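Side-chain contacts in ketosynthase (Streptomyces sp. MSC090213JE08, PDB 6KXD), which forms part of the ketosynthase/chain length factor pair of a highly reducing type II polyketide synthase and probably belongs to the 3-oxoacyl-[acyl-carrier-protein] synthase type: residues T23-V28 / Q336-L341; S29-G34 / A40-G45; K83-T88 / I149-L154; G104-A109 / I163-K168; S204-E207 / A211-W214. All coordinates share one frame; numbering follows the deposited sequence.

Contact 1. Residues T23-V28 / Q336-L341; sequences TGWSAV and QIAAVL
The indole of Trp25 lies flat against one flank of helix 332-344, where Leu341 and Ala338, one turn apart, receive its two rings. Leu341 CD1 sits over the five-membered ring, 4.0 Å from that ring's centroid and 28° off its normal, a CH-pi contact; it comes within 3.6 Å of Trp25 CD1. Farther along the indole, Ala338 CB packs against the six-membered ring, 3.7 Å from Trp25 CE3. With chi1 at 63°, Trp25 CG stands between its own backbone N and carbonyl carbon, which swings the ring broadside to the helix. Packing is loose toward Ala27, where Ala27 CB stays 5.1 Å from Ala338 CB and rests instead on Phe38 of helix 35-44; Ser26 points to the other side of the strand and bonds to Ala94 O. All three touching residues are buried, so this looser side is not a solvent face. Cut back to alanine, Trp25 would probably leave Leu341 CD1 and Ala338 CB facing a gap between strand and helix. No hydrogen bond crosses here, which implies that strand 20-29 and helix 332-344 are joined by shape and CH-pi packing, consistent with the layered thiolase-type fold.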
# COMPACT_ATOMS: atom_id res chain seq x y z
N THR B 23 -16.31 -15.44 5.85
CA THR B 23 -17.59 -15.69 6.58
C THR B 23 -18.62 -14.63 6.23
O THR B 23 -19.76 -14.69 6.72
CB THR B 23 -17.34 -15.75 8.08
OG1 THR B 23 -16.92 -14.43 8.43
CG2 THR B 23 -16.29 -16.78 8.43
N GLY B 24 -18.28 -13.73 5.30
CA GLY B 24 -19.20 -12.73 4.90
C GLY B 24 -18.61 -11.91 3.76
O GLY B 24 -17.40 -11.89 3.61
N TRP B 25 -19.49 -11.24 3.03
CA TRP B 25 -19.06 -10.38 1.97
C TRP B 25 -20.10 -9.33 1.69
O TRP B 25 -21.27 -9.42 2.08
CB TRP B 25 -18.73 -11.16 0.72
CG TRP B 25 -19.86 -11.90 0.10
CD1 TRP B 25 -20.39 -13.10 0.49
CD2 TRP B 25 -20.60 -11.48 -1.05
NE1 TRP B 25 -21.39 -13.47 -0.36
CE2 TRP B 25 -21.55 -12.50 -1.31
CE3 TRP B 25 -20.54 -10.37 -1.89
CZ2 TRP B 25 -22.45 -12.41 -2.37
CZ3 TRP B 25 -21.44 -10.28 -2.93
CH2 TRP B 25 -22.38 -11.29 -3.16
N SER B 26 -19.62 -8.31 0.99
CA SER B 26 -20.40 -7.24 0.61
C SER B 26 -19.85 -6.69 -0.69
O SER B 26 -18.68 -6.91 -1.02
CB SER B 26 -20.41 -6.18 1.67
OG SER B 26 -21.45 -5.26 1.39
N ALA B 27 -20.70 -5.98 -1.40
CA ALA B 27 -20.31 -5.38 -2.64
C ALA B 27 -21.21 -4.19 -2.94
O ALA B 27 -22.40 -4.17 -2.67
CB ALA B 27 -20.38 -6.36 -3.77
N VAL B 28 -20.58 -3.20 -3.55
CA VAL B 28 -21.25 -2.13 -4.15
C VAL B 28 -20.66 -2.12 -5.54
O VAL B 28 -19.45 -2.11 -5.69
CB VAL B 28 -21.00 -0.79 -3.44
CG1 VAL B 28 -21.67 0.35 -4.17
CG2 VAL B 28 -21.41 -0.82 -1.97
N GLN B 336 -14.49 -10.79 -8.35
CA GLN B 336 -14.34 -12.17 -8.83
C GLN B 336 -14.65 -13.19 -7.73
O GLN B 336 -15.40 -14.15 -7.95
CB GLN B 336 -12.96 -12.38 -9.42
CG GLN B 336 -12.82 -11.63 -10.72
CD GLN B 336 -11.37 -11.53 -11.09
OE1 GLN B 336 -10.80 -10.46 -11.15
NE2 GLN B 336 -10.77 -12.67 -11.33
N ILE B 337 -14.08 -12.96 -6.55
CA ILE B 337 -14.30 -13.76 -5.40
C ILE B 337 -15.78 -13.67 -5.03
O ILE B 337 -16.41 -14.67 -4.82
CB ILE B 337 -13.37 -13.37 -4.25
CG1 ILE B 337 -11.91 -13.70 -4.58
CG2 ILE B 337 -13.83 -14.07 -3.00
CD1 ILE B 337 -10.93 -13.16 -3.59
N ALA B 338 -16.34 -12.47 -4.97
CA ALA B 338 -17.78 -12.29 -4.69
C ALA B 338 -18.66 -13.02 -5.71
O ALA B 338 -19.68 -13.61 -5.30
CB ALA B 338 -18.15 -10.85 -4.61
N ALA B 339 -18.31 -13.00 -7.00
CA ALA B 339 -19.07 -13.71 -8.00
C ALA B 339 -19.07 -15.22 -7.69
O ALA B 339 -20.08 -15.88 -7.84
CB ALA B 339 -18.57 -13.41 -9.38
N VAL B 340 -17.92 -15.76 -7.28
CA VAL B 340 -17.83 -17.14 -6.87
C VAL B 340 -18.77 -17.41 -5.70
O VAL B 340 -19.53 -18.40 -5.72
CB VAL B 340 -16.40 -17.59 -6.55
CG1 VAL B 340 -16.39 -18.95 -5.89
CG2 VAL B 340 -15.50 -17.58 -7.77
N LEU B 341 -18.77 -16.52 -4.69
CA LEU B 341 -19.58 -16.74 -3.54
C LEU B 341 -21.07 -16.64 -3.90
O LEU B 341 -21.89 -17.42 -3.36
CB LEU B 341 -19.22 -15.72 -2.46
CG LEU B 341 -17.78 -15.75 -1.98
CD1 LEU B 341 -17.50 -14.65 -0.96
CD2 LEU B 341 -17.45 -17.09 -1.40

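Contact 2. Residues S29-G34 / A40-G45; sequences SPYGIG and AGVRAG
Tyr31 lays its ring on the backbone of Gly41, whose CA lies 3.4 Å from the ring centroid and only 9° off the normal, a nearly centred CH-pi contact. The peptide that follows runs out over the same face toward the phenol end, with Gly41 C 3.4 Å from Tyr31 CZ. At the CE2 side, Tyr31 CE2 meets Val42 CG2 at 3.8 Å. The hydroxyl passes near Gly41 O but is hydrogen-bonded to Ala46 O, just beyond the helix, and this bond fixes the far end of the side chain. So close an approach depends on glycine: a CB on Gly41 would fall about 2.1 Å from Tyr31 CD1.

Tyr31 CG lies anti to its own carbonyl carbon (chi1 -72°), which lays the ring along the helix. Behind the ring, a type I turn from Ser29 to Gly32 sets the base of Tyr31. It is closed by Gly32 N to Ser29 O, 2.8 Å, and braced by an ST turn in which Tyr31 N donates to Ser29 OG at 3.1 Å and 146°. On the helix side, Gly45 ends the last turn in a Schellman motif and leads the chain on to Ala46.

In the wider fold, the contact ties the turn joining strands 20-29 and 32-33 to the C-terminal end of the helix they lead into, 35-44. Helix 332-344 lies alongside: its Phe335 touches Pro30, Ala339 packs on Val42, and beyond its end Glu345 forms a salt bridge with Arg43.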
# COMPACT_ATOMS: atom_id res chain seq x y z
N SER B 29 -21.51 -2.26 -6.53
CA SER B 29 -21.01 -2.64 -7.82
C SER B 29 -21.92 -2.10 -8.91
O SER B 29 -22.97 -1.52 -8.64
CB SER B 29 -20.95 -4.15 -7.88
OG SER B 29 -22.26 -4.65 -8.11
N PRO B 30 -21.55 -2.28 -10.20
CA PRO B 30 -22.43 -1.85 -11.28
C PRO B 30 -23.79 -2.57 -11.30
O PRO B 30 -24.66 -2.09 -11.98
CB PRO B 30 -21.63 -2.14 -12.55
CG PRO B 30 -20.19 -2.12 -12.06
CD PRO B 30 -20.25 -2.76 -10.69
N TYR B 31 -23.94 -3.64 -10.49
CA TYR B 31 -25.20 -4.30 -10.26
C TYR B 31 -26.08 -3.56 -9.26
O TYR B 31 -27.26 -3.80 -9.26
CB TYR B 31 -24.99 -5.72 -9.74
CG TYR B 31 -24.47 -6.63 -10.82
CD1 TYR B 31 -25.07 -6.61 -12.07
CD2 TYR B 31 -23.44 -7.51 -10.61
CE1 TYR B 31 -24.63 -7.43 -13.09
CE2 TYR B 31 -22.99 -8.36 -11.62
CZ TYR B 31 -23.59 -8.31 -12.87
OH TYR B 31 -23.20 -9.09 -13.92
N GLY B 32 -25.48 -2.69 -8.44
CA GLY B 32 -26.23 -1.94 -7.49
C GLY B 32 -25.54 -1.90 -6.15
O GLY B 32 -24.38 -2.25 -6.02
N ILE B 33 -26.27 -1.45 -5.14
CA ILE B 33 -25.71 -1.40 -3.84
C ILE B 33 -26.07 -2.66 -3.07
O ILE B 33 -27.22 -2.91 -2.80
CB ILE B 33 -26.21 -0.16 -3.11
CG1 ILE B 33 -25.89 1.10 -3.91
CG2 ILE B 33 -25.61 -0.14 -1.71
CD1 ILE B 33 -26.42 2.36 -3.33
N GLY B 34 -25.06 -3.39 -2.63
CA GLY B 34 -25.27 -4.43 -1.72
C GLY B 34 -24.97 -5.76 -2.34
O GLY B 34 -25.00 -5.87 -3.58
N ALA B 40 -27.63 -11.12 -7.33
CA ALA B 40 -28.67 -11.14 -8.37
C ALA B 40 -28.04 -10.93 -9.75
O ALA B 40 -28.32 -11.69 -10.69
CB ALA B 40 -29.73 -10.12 -8.06
N GLY B 41 -27.15 -9.95 -9.88
CA GLY B 41 -26.56 -9.60 -11.18
C GLY B 41 -25.66 -10.71 -11.71
O GLY B 41 -25.65 -11.01 -12.93
N VAL B 42 -24.89 -11.31 -10.80
CA VAL B 42 -23.96 -12.34 -11.17
C VAL B 42 -24.72 -13.59 -11.63
O VAL B 42 -24.36 -14.26 -12.61
CB VAL B 42 -23.00 -12.68 -10.02
CG1 VAL B 42 -22.35 -14.04 -10.23
CG2 VAL B 42 -21.95 -11.58 -9.87
N ARG B 43 -25.75 -13.95 -10.87
CA ARG B 43 -26.48 -15.17 -11.14
C ARG B 43 -27.25 -15.00 -12.44
O ARG B 43 -27.42 -15.96 -13.17
CB ARG B 43 -27.41 -15.46 -9.97
CG ARG B 43 -26.71 -16.13 -8.80
CD ARG B 43 -27.58 -15.88 -7.61
NE ARG B 43 -26.96 -16.31 -6.39
CZ ARG B 43 -27.41 -15.98 -5.21
NH1 ARG B 43 -28.64 -15.48 -5.11
NH2 ARG B 43 -26.64 -16.17 -4.15
N ALA B 44 -27.70 -13.77 -12.70
CA ALA B 44 -28.48 -13.47 -13.89
C ALA B 44 -27.57 -13.29 -15.11
O ALA B 44 -28.10 -13.21 -16.23
CB ALA B 44 -29.29 -12.22 -13.66
N GLY B 45 -26.26 -13.13 -14.89
CA GLY B 45 -25.32 -12.66 -15.89
C GLY B 45 -25.83 -11.40 -16.54
O GLY B 45 -25.81 -11.26 -17.77

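Contact 3. Residues K83-T88 / I149-L154; sequences KMDRLT and IPFGSL
Asp85 OD2 is held by Thr88 N, at 3.0 Å, and lies 2.7 Å from a water that is also at hydrogen-bonding distance from Phe151 O, so the carboxylate reaches the 149-152 turn through a single water. The bond from Thr88 N, which comes from well above the carboxylate plane, makes Asp85 the N-cap of helix 86-99. Thr88 OG1, also bonded to His156 ND1, steadies the carboxylate through the syn lone pair of Asp85 OD1, at 2.8 Å. Asp85 CG stands between its backbone N and carbonyl carbon (chi1 60°), which puts the carboxylate by the helix start.

Alongside, the ring of Phe151 lies under the backbone that leads into the cap. Met84 CA stands over its centre, 3.6 Å from the centroid, and Lys83 O sits over the same face, 3.3 Å from Phe151 CD2. A serine in place of Phe151 would probably strip Met84 and Lys83 of the surface their backbone rests on. Lys83 sends its amine away to Asp145, while Pro150 packs on Thr270 of the partner subunit. The chemistry thus pairs a CH-pi platform with a polar cap, joining the start of helix 86-99 to a turn at the subunit interface.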
# COMPACT_ATOMS: atom_id res chain seq x y z
N LYS B 83 -17.40 16.64 0.53
CA LYS B 83 -16.13 16.63 -0.17
C LYS B 83 -15.57 15.21 -0.29
O LYS B 83 -14.44 15.00 -0.76
CB LYS B 83 -15.13 17.49 0.60
CG LYS B 83 -15.52 18.95 0.78
CD LYS B 83 -16.22 19.46 -0.42
CE LYS B 83 -16.05 20.95 -0.69
NZ LYS B 83 -16.37 21.21 -2.12
N MET B 84 -16.35 14.22 0.16
CA MET B 84 -15.89 12.84 0.20
C MET B 84 -15.70 12.31 -1.21
O MET B 84 -16.56 12.44 -2.08
CB MET B 84 -16.89 11.94 0.92
CG MET B 84 -16.47 10.48 0.92
SD MET B 84 -17.56 9.45 1.87
CE MET B 84 -17.31 10.11 3.51
N ASP B 85 -14.57 11.63 -1.41
CA ASP B 85 -14.31 11.01 -2.70
C ASP B 85 -15.18 9.76 -2.84
O ASP B 85 -15.51 9.04 -1.88
CB ASP B 85 -12.84 10.67 -2.86
CG ASP B 85 -12.38 9.71 -1.78
OD1 ASP B 85 -12.51 10.04 -0.59
OD2 ASP B 85 -11.93 8.60 -2.14
N ARG B 86 -15.50 9.45 -4.08
CA ARG B 86 -16.36 8.37 -4.39
C ARG B 86 -15.72 7.05 -3.93
O ARG B 86 -16.42 6.19 -3.47
CB ARG B 86 -16.67 8.42 -5.87
CG ARG B 86 -17.68 7.40 -6.34
CD ARG B 86 -17.95 7.72 -7.79
NE ARG B 86 -18.92 6.83 -8.35
CZ ARG B 86 -20.23 6.99 -8.25
NH1 ARG B 86 -20.72 8.04 -7.61
NH2 ARG B 86 -21.04 6.09 -8.77
N LEU B 87 -14.39 6.93 -4.03
CA LEU B 87 -13.70 5.71 -3.69
C LEU B 87 -13.98 5.39 -2.22
O LEU B 87 -14.49 4.31 -1.88
CB LEU B 87 -12.20 5.85 -3.95
CG LEU B 87 -11.37 4.67 -3.46
CD1 LEU B 87 -11.76 3.40 -4.22
CD2 LEU B 87 -9.89 4.97 -3.61
N THR B 88 -13.75 6.40 -1.39
CA THR B 88 -14.01 6.24 0.02
C THR B 88 -15.47 5.90 0.24
O THR B 88 -15.78 5.01 1.07
CB THR B 88 -13.62 7.47 0.83
OG1 THR B 88 -12.20 7.63 0.85
CG2 THR B 88 -14.12 7.37 2.26
N ILE B 149 -8.65 17.67 0.88
CA ILE B 149 -7.31 17.15 1.11
C ILE B 149 -7.31 15.86 1.94
O ILE B 149 -6.63 14.90 1.60
CB ILE B 149 -6.42 18.26 1.74
CG1 ILE B 149 -6.08 19.34 0.71
CG2 ILE B 149 -5.18 17.67 2.38
CD1 ILE B 149 -5.15 20.42 1.24
N PRO B 150 -8.06 15.75 3.05
CA PRO B 150 -8.04 14.51 3.83
C PRO B 150 -8.32 13.29 2.92
O PRO B 150 -7.57 12.24 2.89
CB PRO B 150 -9.10 14.78 4.91
CG PRO B 150 -9.19 16.29 5.02
CD PRO B 150 -8.90 16.81 3.62
N PHE B 151 -9.28 13.47 2.02
CA PHE B 151 -9.80 12.41 1.20
C PHE B 151 -8.76 11.91 0.18
O PHE B 151 -8.92 10.83 -0.33
CB PHE B 151 -11.09 12.86 0.52
CG PHE B 151 -12.17 13.18 1.52
CD1 PHE B 151 -12.87 12.15 2.15
CD2 PHE B 151 -12.50 14.49 1.83
CE1 PHE B 151 -13.86 12.44 3.08
CE2 PHE B 151 -13.50 14.77 2.75
CZ PHE B 151 -14.18 13.74 3.38
N GLY B 152 -7.72 12.71 -0.10
CA GLY B 152 -6.78 12.44 -1.16
C GLY B 152 -5.84 11.29 -0.84
O GLY B 152 -5.35 10.60 -1.74
N SER B 153 -5.60 11.05 0.44
CA SER B 153 -4.60 10.07 0.84
C SER B 153 -4.98 8.71 0.22
O SER B 153 -6.14 8.34 0.20
CB SER B 153 -4.55 9.99 2.32
OG SER B 153 -3.35 9.38 2.72
N LEU B 154 -4.01 7.97 -0.28
CA LEU B 154 -4.34 6.67 -0.87
C LEU B 154 -4.98 5.73 0.18
O LEU B 154 -5.74 4.88 -0.20
CB LEU B 154 -3.09 6.05 -1.50
CG LEU B 154 -2.48 6.82 -2.70
CD1 LEU B 154 -1.23 6.11 -3.21
CD2 LEU B 154 -3.51 6.97 -3.83
O HOH W 1 -9.41 8.41 -1.26

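Contact 4. Residues G104-A109 / I163-K168; sequences GNRAVA and IRHDLK
Arg106 reaches across from its loop to set one guanidinium nitrogen beside the imidazole of His165. From CB the chain extends with CG roughly opposite the backbone N (chi1 -158°); the side chain also packs on Leu100. At chi2 and chi3 it bends, both torsions well away from staggered values, as is reasonable for an exposed side chain that also touches a crystal neighbour. Only at the tip does it meet the other segment: Arg106 NH2 is 3.2 Å from His165 ND1. His165 ND1 lies in the guanidinium plane, at its edge, and NH2 in turn sits at the ring edge, equally distant from His165 CG and His165 CE1, 4.1 Å in each case. The two flat groups are inclined by 54°.

The imidazole has a second hold. Its far nitrogen, His165 NE2, is hydrogen-bonded to Ser95 OG of helix 86-99, and Arg164 CG lies over one ring face. The helix ends in a Schellman motif, with Asp166 at positive phi, and Asp166 OD1 holds Lys168 NZ in a salt bridge of 2.7 Å. Lys168 O then bonds to Arg279 NH2 of the partner subunit.

With a guanidinium so near ND1, a second proton on the ring would probably be disfavoured, and the contact reads as a light, solvent-side touch between an exposed arginine and a histidine anchored from behind.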
# COMPACT_ATOMS: atom_id res chain seq x y z
N GLY B 104 -29.25 -2.29 9.91
CA GLY B 104 -28.23 -1.48 10.55
C GLY B 104 -27.79 -2.04 11.88
O GLY B 104 -26.99 -1.40 12.57
N ASN B 105 -28.27 -3.24 12.22
CA ASN B 105 -27.81 -4.02 13.34
C ASN B 105 -26.37 -4.49 13.07
O ASN B 105 -25.96 -4.71 11.93
CB ASN B 105 -28.72 -5.22 13.64
CG ASN B 105 -30.18 -4.83 13.71
OD1 ASN B 105 -30.50 -3.75 14.18
ND2 ASN B 105 -31.06 -5.68 13.22
N ARG B 106 -25.65 -4.75 14.15
CA ARG B 106 -24.28 -5.14 14.06
C ARG B 106 -24.26 -6.66 13.84
O ARG B 106 -24.58 -7.41 14.75
CB ARG B 106 -23.57 -4.72 15.34
CG ARG B 106 -22.06 -4.57 15.25
CD ARG B 106 -21.64 -3.30 15.99
NE ARG B 106 -20.69 -2.55 15.17
CZ ARG B 106 -20.96 -1.43 14.48
NH1 ARG B 106 -21.94 -0.62 14.86
NH2 ARG B 106 -20.23 -1.14 13.41
N ALA B 107 -23.85 -7.08 12.63
CA ALA B 107 -23.83 -8.48 12.26
C ALA B 107 -22.48 -9.11 12.60
O ALA B 107 -22.39 -10.32 12.81
CB ALA B 107 -24.16 -8.67 10.81
N VAL B 108 -21.41 -8.29 12.62
CA VAL B 108 -20.10 -8.81 12.82
C VAL B 108 -19.52 -8.12 14.06
O VAL B 108 -19.49 -6.93 14.13
CB VAL B 108 -19.21 -8.54 11.58
CG1 VAL B 108 -17.76 -8.84 11.88
CG2 VAL B 108 -19.72 -9.30 10.38
N ALA B 109 -19.04 -8.93 15.00
CA ALA B 109 -18.40 -8.42 16.18
C ALA B 109 -16.98 -8.07 15.78
O ALA B 109 -16.24 -8.92 15.33
CB ALA B 109 -18.41 -9.46 17.28
N ILE B 163 -12.50 4.58 11.01
CA ILE B 163 -13.12 5.67 11.78
C ILE B 163 -14.59 5.31 11.93
O ILE B 163 -15.13 5.35 13.02
CB ILE B 163 -12.95 7.04 11.13
CG1 ILE B 163 -11.48 7.48 11.24
CG2 ILE B 163 -13.90 8.10 11.68
CD1 ILE B 163 -11.14 8.57 10.28
N ARG B 164 -15.20 4.92 10.81
CA ARG B 164 -16.62 4.65 10.74
C ARG B 164 -17.03 3.52 11.71
O ARG B 164 -18.04 3.65 12.34
CB ARG B 164 -17.03 4.30 9.32
CG ARG B 164 -18.53 4.12 9.17
CD ARG B 164 -18.89 3.97 7.71
NE ARG B 164 -20.32 3.91 7.51
CZ ARG B 164 -21.09 4.95 7.46
NH1 ARG B 164 -20.57 6.14 7.71
NH2 ARG B 164 -22.38 4.81 7.22
N HIS B 165 -16.24 2.44 11.82
CA HIS B 165 -16.62 1.25 12.56
C HIS B 165 -15.76 1.05 13.80
O HIS B 165 -15.73 -0.08 14.34
CB HIS B 165 -16.55 0.03 11.65
CG HIS B 165 -17.54 0.15 10.56
ND1 HIS B 165 -18.93 0.09 10.79
CD2 HIS B 165 -17.36 0.36 9.25
CE1 HIS B 165 -19.54 0.27 9.65
NE2 HIS B 165 -18.60 0.47 8.67
N ASP B 166 -15.00 2.09 14.16
CA ASP B 166 -14.11 2.04 15.28
C ASP B 166 -13.21 0.81 15.21
O ASP B 166 -13.19 -0.05 16.14
CB ASP B 166 -14.91 2.10 16.59
CG ASP B 166 -14.08 2.65 17.73
OD1 ASP B 166 -12.89 2.89 17.52
OD2 ASP B 166 -14.63 2.83 18.83
N LEU B 167 -12.41 0.72 14.14
CA LEU B 167 -11.50 -0.36 13.99
C LEU B 167 -10.07 0.10 14.28
O LEU B 167 -9.32 0.55 13.39
CB LEU B 167 -11.65 -0.95 12.58
CG LEU B 167 -13.07 -1.36 12.19
CD1 LEU B 167 -13.14 -1.77 10.74
CD2 LEU B 167 -13.58 -2.51 13.04
N LYS B 168 -9.64 -0.10 15.53
CA LYS B 168 -8.31 0.30 15.95
C LYS B 168 -7.22 -0.70 15.57
O LYS B 168 -6.06 -0.48 15.85
CB LYS B 168 -8.31 0.55 17.46
CG LYS B 168 -9.19 1.69 17.90
CD LYS B 168 -9.15 1.90 19.41
CE LYS B 168 -10.49 2.26 19.99
NZ LYS B 168 -11.02 3.50 19.39

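Contact 5. Residues S204-E207 / A211-W214; sequences SAEE and AHAW
His212 presents a ring face to the carboxylate of Glu206, whose OE2 lies 3.4 Å above the ring plane, displaced toward the rim on the NE2 side. Glu206 OE2 is 3.4 Å from His212 NE2 and 3.7 Å from His212 CD2. The carboxylate and imidazole planes are inclined by 23°, but only OE2 overhangs the ring, at its NE2 rim. An N-H on NE2 would run in the ring plane and so past OE2; despite the short distance, the pair is not hydrogen-bonded.

Glu206 gets there by a bend in its chain: CG extends away from the backbone N, and the turn at chi2 (80°) brings OE2 over the NE2 edge of the ring face. Its other oxygen, OE1, is pinned by Thr121 OG1 and Ala330 N, which fix the direction in which OE2 faces. Glu207 adds its backbone O, 3.9 Å from His212 ND1 and oblique to the ring, while its carboxylate turns elsewhere, to Ser124 OG. On the helix side, His212 N is bonded to Ser209 OG, and Leu125 of helix 125-137 packs on the His212 side chain.

The contact spans the tight connection from strand 199-206 into helix 210-219, and Trp214, farther along, packs on Pro132 of the partner subunit. A buried carboxylate oxygen above the rim of the imidazole would probably favour a positive charge on the ring, if it carries one, but the attraction would be electrostatic, without a directed bond.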
# COMPACT_ATOMS: atom_id res chain seq x y z
N SER B 204 -11.28 -4.66 -2.08
CA SER B 204 -10.62 -3.73 -2.96
C SER B 204 -11.68 -2.85 -3.58
O SER B 204 -12.88 -3.22 -3.57
CB SER B 204 -9.76 -4.52 -3.91
OG SER B 204 -10.54 -5.35 -4.77
N ALA B 205 -11.26 -1.71 -4.18
CA ALA B 205 -12.24 -0.73 -4.59
C ALA B 205 -11.68 0.13 -5.72
O ALA B 205 -10.51 0.45 -5.68
CB ALA B 205 -12.64 0.15 -3.44
N GLU B 206 -12.58 0.56 -6.61
CA GLU B 206 -12.20 1.46 -7.65
C GLU B 206 -13.36 2.39 -7.94
O GLU B 206 -14.47 1.94 -8.08
CB GLU B 206 -11.92 0.65 -8.92
CG GLU B 206 -11.29 1.44 -10.06
CD GLU B 206 -9.79 1.68 -9.97
OE1 GLU B 206 -9.04 0.75 -9.58
OE2 GLU B 206 -9.37 2.83 -10.22
N GLU B 207 -13.12 3.69 -7.93
CA GLU B 207 -14.16 4.61 -8.27
C GLU B 207 -14.12 4.86 -9.78
O GLU B 207 -13.09 4.79 -10.42
CB GLU B 207 -14.00 5.94 -7.53
CG GLU B 207 -12.84 6.75 -8.06
CD GLU B 207 -12.57 8.08 -7.38
OE1 GLU B 207 -13.21 8.37 -6.32
OE2 GLU B 207 -11.67 8.78 -7.85
N ALA B 211 -11.22 11.38 -14.57
CA ALA B 211 -9.77 11.32 -14.60
C ALA B 211 -9.28 9.91 -14.93
O ALA B 211 -8.48 9.66 -15.90
CB ALA B 211 -9.20 11.85 -13.32
N HIS B 212 -9.77 8.96 -14.14
CA HIS B 212 -9.52 7.53 -14.36
C HIS B 212 -9.82 7.13 -15.80
O HIS B 212 -8.99 6.49 -16.45
CB HIS B 212 -10.35 6.71 -13.38
CG HIS B 212 -10.07 5.26 -13.47
ND1 HIS B 212 -11.05 4.35 -13.75
CD2 HIS B 212 -8.91 4.58 -13.39
CE1 HIS B 212 -10.50 3.15 -13.80
NE2 HIS B 212 -9.20 3.27 -13.60
N ALA B 213 -11.02 7.48 -16.29
CA ALA B 213 -11.43 7.10 -17.62
C ALA B 213 -10.44 7.65 -18.65
O ALA B 213 -9.99 6.93 -19.51
CB ALA B 213 -12.83 7.54 -17.92
N TRP B 214 -10.10 8.94 -18.53
CA TRP B 214 -9.14 9.56 -19.48
C TRP B 214 -7.74 8.95 -19.34
O TRP B 214 -7.07 8.68 -20.33
CB TRP B 214 -9.15 11.08 -19.28
CG TRP B 214 -10.32 11.70 -19.96
CD1 TRP B 214 -11.43 12.24 -19.40
CD2 TRP B 214 -10.50 11.79 -21.39
NE1 TRP B 214 -12.29 12.67 -20.37
CE2 TRP B 214 -11.75 12.41 -21.60
CE3 TRP B 214 -9.74 11.39 -22.49
CZ2 TRP B 214 -12.24 12.66 -22.88
CZ3 TRP B 214 -10.22 11.65 -23.76
CH2 TRP B 214 -11.47 12.24 -23.94

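How the contacts relate
Contacts 1 and 5 are buried, contacts 2, 3 and 4 only partly so, with contact 4 farthest from the centre of the chain. Contact 1 joins strand 20-29 to helix 332-344, and contact 2 lies against the same helix; the two are probably hydrogen-bonded at 2.8 Å between Ala27 O and Gly34 N, and both rely on an aromatic face covered by aliphatic carbon. Contact 3 keeps that pattern but adds a carboxylate cap and water. It touches contact 5 where Glu207 OE1 probably accepts from Leu87 N at 2.9 Å. Contacts 4 and 5 each put a charged group against histidine, one at the ring edge near solvent, the other over the face in the interior.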